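Local coordinates for NIF3-related protein (Bacillus cereus, PDB 2GX8) that is of unknown function but carries the conserved dimetal-binding motif of the Nif3 family, here occupied by zinc, together with a probable regulatory domain, at residues I69-T74 / K361-G366; H92-F97 / I123-T128. All blocks are in the same frame, centred on the assembly; numbering follows the deposited sequence.

Two buried contacts, their centres about 11 Å apart, meet on one mixed sheet whose neighbouring parallel strands 122-125, 88-91 and 66-70 supply or lead into three of the four segments. Along the chain interaction 2 (92-97 with 123-128) is nested inside the long loop closed by interaction 1 (69-74 with 361-366), which brings helix 362-377 back to the sheet. They touch directly: Asp72 OD1 lies 2.6 Å from His93 ND1, a probable hydrogen bond, and Leu71 CD1 packs against His92 CD2. Interaction 2 supplies two zinc-binding histidines, His92 and His93; interaction 1 puts Leu71, Asp72 and Met363 behind them, next to the later ligands His357 and Glu360.

Interaction 1. Residues I69-T74 / K361-G366; sequences IALDVT and KVMKQG
Apolar packing of a helix against a strand and the residues after it defines this buried contact: strand 66-70 and the loop that follows it meet the first turn of helix 362-377, with 299 Å² buried between the segments. The closest backbone approaches pair Ile69 with Lys364 and Leu71 with Lys361. Met363 carries the middle of the contact. Its CB already points at the strand, and the bend at chi2 (-80°) sets the methyl CE beside Ile69 CG2 at 3.6 Å and the backbone Ala70 O at 3.4 Å. Ile69 offers that branch because CG2 stands anti to its own backbone N, while the CD1 end leads away from the helix. The same CG2 also lies 3.8 Å from Lys364 O, so the one methyl touches the Met363 methyl and, from another direction, a helix carbonyl. Leu71 sets CD2 against the backbone of Lys361, 3.8 Å from its N, whereas its CD1 faces Met363 SD more loosely at 4.5 Å. Lys364 contributes its aliphatic part: CB, CG and CD run past Ile69 O at about 4.1 Å each, and its NZ continues to the backbone carbonyl of Ser387. Lys361 turns its long chain away and gives NZ to Leu292 O. On the strand side, Asp72 OD2 bonds Thr391 of the same chain and Tyr339 of the second subunit. Leu71, with its side chain about 5 Å from a zinc ion, packs on both His92 and His93, and Met363 also touches His92. Helix 362-377 follows closely on the zinc ligands His357 and Glu360, and Leu71 and Met363 thus form an apolar part of the second shell behind the dimetal site of the Nif3 family, occupied here by zinc.

Interaction 2. Residues H92-F97 / I123-T128; sequences HHPLIF and IYAAHT. With ZN (zinc ion), chain L; ZN (zinc ion), chain M.
Three imidazoles cluster here, and His127 presents its edge to one face of His92: its CD2 stands 4.0 Å above that plane, and the planes meet at 73°, an edge-to-face pair. At the His92 edge lies Ala126 O, which accepts the hydrogen bond from ND1 at 3.0 Å (N-H...O 148°). The acceptor sits 20° out of the ring plane, while the donor lies in the carbonyl plane. With ND1 thus engaged and CG anti to the backbone N, NE2 faces the zinc ion of chain M at 2.2 Å. His93 receives His127 NE2 at its own edge and binds the other zinc through NE2. Over a face of His127 comes Pro94 CD, a CH-pi contact 4.1 Å from the centroid, and Asp51 bonds ND1 of that ring. Farther along, Pro94 CB meets Ala125 CB, and Leu95 CD2 reaches Ile123 CG2, both at 4.1 Å. Asp131 and Glu360 join His92 on one zinc, His357 and Glu360 join His93 on the other, so Glu360 bridges both. The loop after strand 88-91 runs along strand 122-125 and the residues that follow it; strand 54-56 pairs antiparallel with strand 122-125, while helix 108-118 covers Leu95, Ile96 and Ile123.

Interaction 1. Residues I69-T74 / K361-G366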
ATOM      1  N   ILE C  69      14.046 -23.050  30.214  1.00 51.49           N
ATOM      2  CA  ILE C  69      13.817 -21.660  29.914  1.00 50.13           C
ATOM      3  C   ILE C  69      15.062 -21.157  29.173  1.00 51.24           C
ATOM      4  O   ILE C  69      16.192 -21.297  29.669  1.00 50.51           O
ATOM      5  CB  ILE C  69      13.584 -20.808  31.167  1.00 51.03           C
ATOM      6  CG1 ILE C  69      12.610 -21.502  32.134  1.00 46.57           C
ATOM      7  CG2 ILE C  69      13.024 -19.469  30.776  1.00 47.90           C
ATOM      8  CD1 ILE C  69      11.250 -21.748  31.513  1.00 45.53           C
ATOM      9  N   ALA C  70      14.848 -20.571  27.995  1.00 50.16           N
ATOM     10  CA  ALA C  70      15.948 -20.041  27.181  1.00 51.23           C
ATOM     11  C   ALA C  70      15.682 -18.625  26.733  1.00 51.54           C
ATOM     12  O   ALA C  70      14.539 -18.175  26.753  1.00 52.93           O
ATOM     13  CB  ALA C  70      16.170 -20.931  25.938  1.00 49.04           C
ATOM     14  N   LEU C  71      16.747 -17.932  26.323  1.00 52.13           N
ATOM     15  CA  LEU C  71      16.616 -16.620  25.718  1.00 52.82           C
ATOM     16  C   LEU C  71      16.617 -16.855  24.184  1.00 55.89           C
ATOM     17  O   LEU C  71      15.635 -16.559  23.489  1.00 58.34           O
ATOM     18  CB  LEU C  71      17.727 -15.675  26.195  1.00 51.64           C
ATOM     19  CG  LEU C  71      17.861 -14.323  25.471  1.00 52.72           C
ATOM     20  CD1 LEU C  71      16.637 -13.485  25.693  1.00 53.56           C
ATOM     21  CD2 LEU C  71      19.092 -13.546  25.901  1.00 47.44           C
ATOM     22  N   ASP C  72      17.697 -17.445  23.674  1.00 55.87           N
ATOM     23  CA  ASP C  72      17.851 -17.772  22.265  1.00 55.49           C
ATOM     24  C   ASP C  72      17.848 -19.282  22.114  1.00 56.43           C
ATOM     25  O   ASP C  72      18.508 -19.969  22.910  1.00 54.58           O
ATOM     26  CB  ASP C  72      19.203 -17.248  21.802  1.00 54.55           C
ATOM     27  CG  ASP C  72      19.327 -15.763  22.005  1.00 56.62           C
ATOM     28  OD1 ASP C  72      18.413 -15.078  21.505  1.00 54.15           O
ATOM     29  OD2 ASP C  72      20.311 -15.272  22.640  1.00 55.89           O
ATOM     30  N   VAL C  73      17.102 -19.806  21.130  1.00 56.23           N
ATOM     31  CA  VAL C  73      17.147 -21.234  20.898  1.00 58.19           C
ATOM     32  C   VAL C  73      18.203 -21.531  19.859  1.00 58.87           C
ATOM     33  O   VAL C  73      17.921 -21.573  18.675  1.00 60.75           O
ATOM     34  CB  VAL C  73      15.806 -21.832  20.441  1.00 59.53           C
ATOM     35  CG1 VAL C  73      15.941 -23.335  20.277  1.00 58.33           C
ATOM     36  CG2 VAL C  73      14.698 -21.494  21.423  1.00 56.82           C
ATOM     37  N   THR C  74      19.438 -21.699  20.301  1.00 59.65           N
ATOM     38  CA  THR C  74      20.550 -22.032  19.402  1.00 59.29           C
ATOM     39  C   THR C  74      20.638 -23.547  19.425  1.00 59.34           C
ATOM     40  O   THR C  74      19.930 -24.186  20.202  1.00 59.38           O
ATOM     41  CB  THR C  74      21.858 -21.484  19.951  1.00 59.45           C
ATOM     42  OG1 THR C  74      22.103 -22.084  21.230  1.00 60.95           O
ATOM     43  CG2 THR C  74      21.749 -19.986  20.150  1.00 61.70           C
ATOM     44  N   LYS C 361      19.124 -12.014  29.355  1.00 54.27           N
ATOM     45  CA  LYS C 361      19.341 -13.360  29.826  1.00 54.26           C
ATOM     46  C   LYS C 361      18.841 -13.533  31.276  1.00 53.75           C
ATOM     47  O   LYS C 361      18.656 -14.658  31.732  1.00 54.10           O
ATOM     48  CB  LYS C 361      20.838 -13.659  29.724  1.00 52.72           C
ATOM     49  CG  LYS C 361      21.677 -12.806  30.671  1.00 54.96           C
ATOM     50  CD  LYS C 361      23.120 -13.190  30.597  1.00 58.24           C
ATOM     51  CE  LYS C 361      23.979 -12.424  31.606  1.00 61.91           C
ATOM     52  NZ  LYS C 361      24.444 -11.124  31.125  1.00 60.89           N
ATOM     53  N   VAL C 362      18.611 -12.421  31.994  1.00 53.98           N
ATOM     54  CA  VAL C 362      18.150 -12.462  33.414  1.00 54.44           C
ATOM     55  C   VAL C 362      16.786 -13.092  33.506  1.00 54.48           C
ATOM     56  O   VAL C 362      16.331 -13.528  34.543  1.00 55.01           O
ATOM     57  CB  VAL C 362      18.034 -11.063  34.010  1.00 53.72           C
ATOM     58  CG1 VAL C 362      19.399 -10.499  34.261  1.00 54.45           C
ATOM     59  CG2 VAL C 362      17.198 -10.154  33.086  1.00 53.14           C
ATOM     60  N   MET C 363      16.140 -13.119  32.365  1.00 55.31           N
ATOM     61  CA  MET C 363      14.818 -13.645  32.225  1.00 55.98           C
ATOM     62  C   MET C 363      14.754 -15.168  32.377  1.00 55.62           C
ATOM     63  O   MET C 363      13.716 -15.704  32.715  1.00 55.68           O
ATOM     64  CB  MET C 363      14.261 -13.077  30.909  1.00 55.33           C
ATOM     65  CG  MET C 363      13.378 -13.917  30.115  1.00 57.78           C
ATOM     66  SD  MET C 363      14.296 -15.118  29.137  1.00 54.29           S
ATOM     67  CE  MET C 363      12.907 -16.285  29.087  1.00 47.44           C
ATOM     68  N   LYS C 364      15.873 -15.861  32.173  1.00 56.35           N
ATOM     69  CA  LYS C 364      15.858 -17.325  32.290  1.00 55.99           C
ATOM     70  C   LYS C 364      15.696 -17.773  33.723  1.00 56.06           C
ATOM     71  O   LYS C 364      14.836 -18.588  34.004  1.00 56.25           O
ATOM     72  CB  LYS C 364      17.131 -17.964  31.776  1.00 55.86           C
ATOM     73  CG  LYS C 364      17.630 -17.530  30.441  1.00 56.91           C
ATOM     74  CD  LYS C 364      18.891 -18.319  30.262  1.00 55.60           C
ATOM     75  CE  LYS C 364      19.955 -17.511  29.671  1.00 50.81           C
ATOM     76  NZ  LYS C 364      21.213 -18.271  29.723  1.00 49.57           N
ATOM     77  N   GLN C 365      16.553 -17.271  34.608  1.00 56.25           N
ATOM     78  CA  GLN C 365      16.502 -17.632  36.027  1.00 58.30           C
ATOM     79  C   GLN C 365      15.238 -17.052  36.644  1.00 58.34           C
ATOM     80  O   GLN C 365      14.676 -17.638  37.564  1.00 58.92           O
ATOM     81  CB  GLN C 365      17.716 -17.078  36.781  1.00 59.27           C
ATOM     82  CG  GLN C 365      19.099 -17.592  36.344  1.00 62.20           C
ATOM     83  CD  GLN C 365      19.633 -18.726  37.195  1.00 66.45           C
ATOM     84  OE1 GLN C 365      20.359 -19.599  36.702  1.00 68.57           O
ATOM     85  NE2 GLN C 365      19.300 -18.706  38.485  1.00 66.26           N
ATOM     86  N   GLY C 366      14.801 -15.902  36.125  1.00 58.29           N
ATOM     87  CA  GLY C 366      13.592 -15.228  36.605  1.00 58.51           C
ATOM     88  C   GLY C 366      12.320 -15.998  36.325  1.00 58.31           C
ATOM     89  O   GLY C 366      11.517 -16.251  37.236  1.00 58.95           O
TER

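Interaction 2. Residues H92-F97 / I123-T128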
ATOM      1  N   HIS C  92      12.462 -16.723  24.921  1.00 53.94           N
ATOM      2  CA  HIS C  92      12.081 -15.346  24.870  1.00 53.62           C
ATOM      3  C   HIS C  92      12.076 -14.817  23.458  1.00 53.61           C
ATOM      4  O   HIS C  92      11.147 -14.098  23.071  1.00 50.98           O
ATOM      5  CB  HIS C  92      13.050 -14.525  25.716  1.00 53.62           C
ATOM      6  CG  HIS C  92      12.707 -13.077  25.801  1.00 54.21           C
ATOM      7  ND1 HIS C  92      11.438 -12.632  26.104  1.00 56.43           N
ATOM      8  CD2 HIS C  92      13.479 -11.970  25.700  1.00 52.39           C
ATOM      9  CE1 HIS C  92      11.435 -11.314  26.137  1.00 49.57           C
ATOM     10  NE2 HIS C  92      12.660 -10.889  25.905  1.00 52.42           N
ATOM     11  N   HIS C  93      13.132 -15.125  22.695  1.00 54.14           N
ATOM     12  CA  HIS C  93      13.181 -14.709  21.301  1.00 54.11           C
ATOM     13  C   HIS C  93      12.650 -15.866  20.480  1.00 55.47           C
ATOM     14  O   HIS C  93      13.133 -16.982  20.615  1.00 56.29           O
ATOM     15  CB  HIS C  93      14.584 -14.395  20.830  1.00 53.24           C
ATOM     16  CG  HIS C  93      15.221 -13.278  21.556  1.00 53.92           C
ATOM     17  ND1 HIS C  93      16.560 -13.266  21.857  1.00 55.32           N
ATOM     18  CD2 HIS C  93      14.707 -12.135  22.057  1.00 53.91           C
ATOM     19  CE1 HIS C  93      16.860 -12.133  22.468  1.00 57.72           C
ATOM     20  NE2 HIS C  93      15.747 -11.441  22.625  1.00 59.41           N
ATOM     21  N   PRO C  94      11.644 -15.598  19.639  1.00 56.44           N
ATOM     22  CA  PRO C  94      11.028 -16.614  18.795  1.00 57.49           C
ATOM     23  C   PRO C  94      12.070 -17.315  17.921  1.00 56.71           C
ATOM     24  O   PRO C  94      12.906 -16.659  17.368  1.00 56.76           O
ATOM     25  CB  PRO C  94      10.086 -15.796  17.889  1.00 56.51           C
ATOM     26  CG  PRO C  94       9.862 -14.529  18.580  1.00 57.64           C
ATOM     27  CD  PRO C  94      11.035 -14.268  19.459  1.00 57.05           C
ATOM     28  N   LEU C  95      12.020 -18.632  17.818  1.00 57.41           N
ATOM     29  CA  LEU C  95      12.904 -19.361  16.889  1.00 57.10           C
ATOM     30  C   LEU C  95      12.458 -19.093  15.437  1.00 56.63           C
ATOM     31  O   LEU C  95      13.281 -18.904  14.556  1.00 56.62           O
ATOM     32  CB  LEU C  95      12.920 -20.853  17.198  1.00 56.04           C
ATOM     33  CG  LEU C  95      13.597 -21.840  16.226  1.00 58.65           C
ATOM     34  CD1 LEU C  95      15.106 -21.660  16.110  1.00 54.33           C
ATOM     35  CD2 LEU C  95      13.269 -23.252  16.713  1.00 53.97           C
ATOM     36  N   ILE C  96      11.157 -19.077  15.189  1.00 56.06           N
ATOM     37  CA  ILE C  96      10.698 -18.685  13.873  1.00 55.51           C
ATOM     38  C   ILE C  96      10.235 -17.255  14.034  1.00 56.99           C
ATOM     39  O   ILE C  96       9.307 -17.013  14.788  1.00 57.44           O
ATOM     40  CB  ILE C  96       9.481 -19.489  13.404  1.00 54.93           C
ATOM     41  CG1 ILE C  96       9.833 -20.968  13.278  1.00 53.99           C
ATOM     42  CG2 ILE C  96       8.970 -18.955  12.062  1.00 53.43           C
ATOM     43  CD1 ILE C  96       8.661 -21.823  12.871  1.00 52.64           C
ATOM     44  N   PHE C  97      10.886 -16.300  13.377  1.00 58.40           N
ATOM     45  CA  PHE C  97      10.408 -14.925  13.435  1.00 59.28           C
ATOM     46  C   PHE C  97       9.856 -14.599  12.047  1.00 58.69           C
ATOM     47  O   PHE C  97       8.677 -14.323  11.897  1.00 58.62           O
ATOM     48  CB  PHE C  97      11.467 -13.912  13.891  1.00 61.66           C
ATOM     49  CG  PHE C  97      10.866 -12.570  14.252  1.00 63.60           C
ATOM     50  CD1 PHE C  97      10.230 -12.396  15.485  1.00 65.00           C
ATOM     51  CD2 PHE C  97      10.866 -11.514  13.336  1.00 68.08           C
ATOM     52  CE1 PHE C  97       9.633 -11.193  15.815  1.00 67.12           C
ATOM     53  CE2 PHE C  97      10.268 -10.282  13.652  1.00 67.90           C
ATOM     54  CZ  PHE C  97       9.649 -10.124  14.890  1.00 66.91           C
ATOM     55  N   ILE C 123       8.783 -26.085  21.028  1.00 54.64           N
ATOM     56  CA  ILE C 123       9.397 -24.773  21.140  1.00 54.44           C
ATOM     57  C   ILE C 123       8.256 -23.767  21.283  1.00 55.71           C
ATOM     58  O   ILE C 123       7.392 -23.646  20.413  1.00 54.06           O
ATOM     59  CB  ILE C 123      10.257 -24.452  19.911  1.00 55.86           C
ATOM     60  CG1 ILE C 123      11.382 -25.480  19.736  1.00 55.62           C
ATOM     61  CG2 ILE C 123      10.847 -23.009  19.991  1.00 53.03           C
ATOM     62  CD1 ILE C 123      12.343 -25.521  20.903  1.00 57.63           C
ATOM     63  N   TYR C 124       8.259 -23.047  22.400  1.00 56.55           N
ATOM     64  CA  TYR C 124       7.226 -22.077  22.678  1.00 56.51           C
ATOM     65  C   TYR C 124       7.845 -20.687  22.788  1.00 56.91           C
ATOM     66  O   TYR C 124       8.844 -20.502  23.500  1.00 58.73           O
ATOM     67  CB  TYR C 124       6.497 -22.492  23.971  1.00 57.49           C
ATOM     68  CG  TYR C 124       5.436 -21.527  24.454  1.00 57.63           C
ATOM     69  CD1 TYR C 124       5.783 -20.446  25.279  1.00 58.15           C
ATOM     70  CD2 TYR C 124       4.103 -21.698  24.121  1.00 56.42           C
ATOM     71  CE1 TYR C 124       4.849 -19.562  25.743  1.00 56.53           C
ATOM     72  CE2 TYR C 124       3.138 -20.797  24.593  1.00 57.91           C
ATOM     73  CZ  TYR C 124       3.534 -19.740  25.405  1.00 57.33           C
ATOM     74  OH  TYR C 124       2.635 -18.830  25.888  1.00 57.44           O
ATOM     75  N   ALA C 125       7.286 -19.696  22.095  1.00 55.13           N
ATOM     76  CA  ALA C 125       7.876 -18.354  22.193  1.00 54.83           C
ATOM     77  C   ALA C 125       7.100 -17.428  23.115  1.00 54.74           C
ATOM     78  O   ALA C 125       5.878 -17.331  23.034  1.00 54.41           O
ATOM     79  CB  ALA C 125       8.017 -17.730  20.842  1.00 53.95           C
ATOM     80  N   ALA C 126       7.822 -16.751  23.995  1.00 54.89           N
ATOM     81  CA  ALA C 126       7.232 -15.766  24.886  1.00 55.97           C
ATOM     82  C   ALA C 126       8.029 -14.491  24.704  1.00 56.75           C
ATOM     83  O   ALA C 126       8.944 -14.217  25.484  1.00 57.61           O
ATOM     84  CB  ALA C 126       7.363 -16.234  26.271  1.00 55.99           C
ATOM     85  N   HIS C 127       7.700 -13.714  23.679  1.00 57.10           N
ATOM     86  CA  HIS C 127       8.501 -12.541  23.375  1.00 57.92           C
ATOM     87  C   HIS C 127       8.072 -11.249  24.063  1.00 57.23           C
ATOM     88  O   HIS C 127       8.357 -11.083  25.243  1.00 56.97           O
ATOM     89  CB  HIS C 127       8.756 -12.415  21.858  1.00 59.04           C
ATOM     90  CG  HIS C 127       9.816 -11.414  21.492  1.00 62.21           C
ATOM     91  ND1 HIS C 127       9.783 -10.688  20.315  1.00 68.11           N
ATOM     92  CD2 HIS C 127      10.910 -10.985  22.166  1.00 63.90           C
ATOM     93  CE1 HIS C 127      10.819  -9.866  20.273  1.00 68.80           C
ATOM     94  NE2 HIS C 127      11.514 -10.019  21.388  1.00 71.14           N
ATOM     95  N   THR C 128       7.385 -10.341  23.374  1.00 57.02           N
ATOM     96  CA  THR C 128       7.050  -9.063  24.010  1.00 57.11           C
ATOM     97  C   THR C 128       6.163  -9.169  25.234  1.00 56.52           C
ATOM     98  O   THR C 128       6.166  -8.272  26.072  1.00 56.57           O
ATOM     99  CB  THR C 128       6.497  -8.008  23.048  1.00 57.47           C
ATOM    100  OG1 THR C 128       5.463  -8.602  22.263  1.00 58.18           O
ATOM    101  CG2 THR C 128       7.617  -7.456  22.143  1.00 58.94           C
TER
HETATM  102 ZN    ZN L 374      15.117  -9.279  22.725  1.00 55.72          ZN
HETATM  103 ZN    ZN M 375      12.849  -8.807  25.113  1.00 60.75          ZN